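Local coordinates for protein beta subunit of a putative Aromatic-ring-hydroxylating dioxygenase (Novosphingobium aromaticivorans DSM 12444, PDB 3EBY) that is of unconfirmed function but probably takes part in the dioxygenase reaction of an aromatic-ring-hydroxylating enzyme, at residues D132-S137 with K144-I149. Residues are numbered along the deposited sequence; the frame is centred on the assembly and turned at random. Where two conformers were deposited one is given.
Sequences DRFDLS and KSRTCI
Arg-146 grips the carboxylate of Asp-132 side-on in a buried salt bridge. Its NE gives a nearly straight bond to Asp-132 OD1 (2.8 Å). Arg-146 NH2 donates an equally straight hydrogen bond to Asp-132 OD2, also 2.8 Å. The carboxylate lies at the guanidinium edge, but the two planes are turned 36° apart, so NH2 meets OD2 from above the carboxylate plane. CG of Arg-146 is anti to the backbone N (chi1 164°), and a bend at chi3 turns the NE/NH2 edge toward Asp-132. This is the tightly packed face. The guanidinium also makes cation-pi contacts with Tyr-23 and Tyr-130, and NH2 has a second acceptor in Asn-20 of helix 8-28. With an alanine in place of Arg-146, the buried Asp-132 carboxylate would probably lose its countercharge, and a gap is likely to open beside the tyrosines. Phe-134 comes up beside the same head, its CZ 4.1 Å from Arg-146 NH2, with ring and guanidinium almost perpendicular.

The strands form an antiparallel hairpin in the curved sheet of the NTF2-like fold. Arg-133 N bonds to Ser-145 O (2.9 Å). Arg-133 O accepts from both Ser-145 N (3.1 Å) and Lys-144 N (2.8 Å), the latter more bent. Lys-144 and Ser-145 thus both face Arg-133, a classic beta bulge.

The other face is looser. Arg-133 is exposed there and runs alongside Lys-144, whose CG lies over one guanidinium face, 3.7 Å from Arg-133 NH1. Lys-144 NZ leads away to the carbonyl oxygen of Asp-42.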
loop_
_atom_site.group_PDB
_atom_site.type_symbol
_atom_site.label_atom_id
_atom_site.label_comp_id
_atom_site.label_asym_id
_atom_site.label_seq_id
_atom_site.Cartn_x
_atom_site.Cartn_y
_atom_site.Cartn_z
ATOM N N ASP A 132 14.246 -1.545 -10.253
ATOM C CA ASP A 132 14.530 -2.944 -10.521
ATOM C C ASP A 132 14.798 -3.262 -11.996
ATOM O O ASP A 132 14.242 -2.619 -12.915
ATOM C CB ASP A 132 13.342 -3.814 -10.078
ATOM C CG ASP A 132 13.015 -3.673 -8.616
ATOM O OD1 ASP A 132 13.955 -3.630 -7.788
ATOM O OD2 ASP A 132 11.796 -3.663 -8.286
ATOM N N ARG A 133 15.603 -4.303 -12.192
ATOM C CA ARG A 133 15.712 -5.010 -13.466
ATOM C C ARG A 133 15.373 -6.468 -13.199
ATOM O O ARG A 133 16.033 -7.129 -12.377
ATOM C CB ARG A 133 17.129 -4.917 -14.039
ATOM C CG ARG A 133 17.578 -3.500 -14.297
ATOM C CD ARG A 133 18.842 -3.432 -15.152
ATOM N NE ARG A 133 20.050 -3.802 -14.420
ATOM C CZ ARG A 133 20.930 -4.730 -14.807
ATOM N NH1 ARG A 133 20.770 -5.396 -15.956
ATOM N NH2 ARG A 133 22.011 -4.959 -14.061
ATOM N N PHE A 134 14.263 -6.901 -13.785
ATOM C CA PHE A 134 13.760 -8.260 -13.672
ATOM C C PHE A 134 14.136 -9.112 -14.893
ATOM O O PHE A 134 14.040 -8.664 -16.044
ATOM C CB PHE A 134 12.231 -8.253 -13.547
ATOM C CG PHE A 134 11.736 -7.843 -12.216
ATOM C CD1 PHE A 134 11.581 -8.788 -11.206
ATOM C CD2 PHE A 134 11.361 -6.539 -11.971
ATOM C CE1 PHE A 134 11.121 -8.425 -9.960
ATOM C CE2 PHE A 134 10.857 -6.180 -10.718
ATOM C CZ PHE A 134 10.753 -7.143 -9.719
ATOM N N ASP A 135 14.455 -10.366 -14.626
ATOM C CA ASP A 135 14.669 -11.377 -15.652
ATOM C C ASP A 135 13.417 -12.281 -15.658
ATOM O O ASP A 135 13.158 -13.000 -14.681
ATOM C CB ASP A 135 15.912 -12.180 -15.285
ATOM C CG ASP A 135 16.202 -13.319 -16.257
ATOM O OD1 ASP A 135 15.420 -13.535 -17.217
ATOM O OD2 ASP A 135 17.286 -13.946 -16.107
ATOM N N LEU A 136 12.604 -12.164 -16.719
ATOM C CA LEU A 136 11.357 -12.931 -16.849
ATOM C C LEU A 136 11.521 -14.093 -17.833
ATOM O O LEU A 136 10.525 -14.614 -18.338
ATOM C CB LEU A 136 10.207 -12.030 -17.350
ATOM C CG LEU A 136 9.336 -11.351 -16.299
ATOM C CD1 LEU A 136 10.163 -10.837 -15.160
ATOM C CD2 LEU A 136 8.478 -10.225 -16.931
ATOM N N SER A 137 12.766 -14.492 -18.096
ATOM C CA SER A 137 13.047 -15.601 -19.007
ATOM C C SER A 137 12.763 -16.927 -18.317
ATOM O O SER A 137 12.677 -16.992 -17.096
ATOM C CB SER A 137 14.511 -15.572 -19.444
ATOM O OG SER A 137 15.352 -16.035 -18.393
ATOM N N LYS A 144 17.421 -9.393 -11.421
ATOM C CA LYS A 144 18.810 -9.164 -11.889
ATOM C C LYS A 144 19.470 -8.061 -11.021
ATOM O O LYS A 144 20.641 -8.182 -10.575
ATOM C CB LYS A 144 18.810 -8.758 -13.358
ATOM C CG LYS A 144 20.199 -8.432 -13.926
ATOM C CD LYS A 144 21.150 -9.599 -13.819
ATOM C CE LYS A 144 22.453 -9.340 -14.585
ATOM N NZ LYS A 144 23.337 -10.538 -14.513
ATOM N N SER A 145 18.736 -6.979 -10.797
ATOM C CA SER A 145 19.214 -5.928 -9.901
ATOM C C SER A 145 18.074 -5.213 -9.200
ATOM O O SER A 145 17.016 -4.952 -9.789
ATOM C CB SER A 145 20.073 -4.906 -10.651
ATOM O OG SER A 145 19.308 -4.148 -11.570
ATOM N N ARG A 146 18.307 -4.904 -7.935
ATOM C CA ARG A 146 17.356 -4.086 -7.106
ATOM C C ARG A 146 18.147 -3.055 -6.339
ATOM O O ARG A 146 19.075 -3.387 -5.551
ATOM C CB ARG A 146 16.543 -4.970 -6.161
ATOM C CG ARG A 146 15.821 -4.227 -4.998
ATOM C CD ARG A 146 14.601 -5.009 -4.453
ATOM N NE ARG A 146 13.466 -4.911 -5.395
ATOM C CZ ARG A 146 12.266 -5.452 -5.197
ATOM N NH1 ARG A 146 11.989 -6.104 -4.066
ATOM N NH2 ARG A 146 11.305 -5.256 -6.079
ATOM N N THR A 147 17.772 -1.804 -6.549
ATOM C CA THR A 147 18.306 -0.698 -5.810
ATOM C C THR A 147 17.162 -0.095 -4.979
ATOM O O THR A 147 16.128 0.255 -5.513
ATOM C CB THR A 147 18.888 0.383 -6.753
ATOM O OG1 THR A 147 19.967 -0.162 -7.536
ATOM C CG2 THR A 147 19.384 1.588 -5.951
ATOM N N CYS A 148 17.353 -0.061 -3.665
ATOM C CA CYS A 148 16.373 0.522 -2.751
ATOM C C CYS A 148 16.809 1.938 -2.466
ATOM O O CYS A 148 17.820 2.161 -1.768
ATOM C CB CYS A 148 16.335 -0.280 -1.435
ATOM S SG CYS A 148 16.113 -2.077 -1.626
ATOM N N ILE A 149 16.157 2.889 -3.134
ATOM C CA ILE A 149 16.510 4.315 -3.012
ATOM C C ILE A 149 15.662 4.953 -1.886
ATOM O O ILE A 149 14.426 5.085 -2.022
ATOM C CB ILE A 149 16.262 5.086 -4.357
ATOM C CG1 ILE A 149 17.016 4.431 -5.521
ATOM C CG2 ILE A 149 16.670 6.583 -4.188
ATOM C CD1 ILE A 149 16.867 5.155 -6.857
#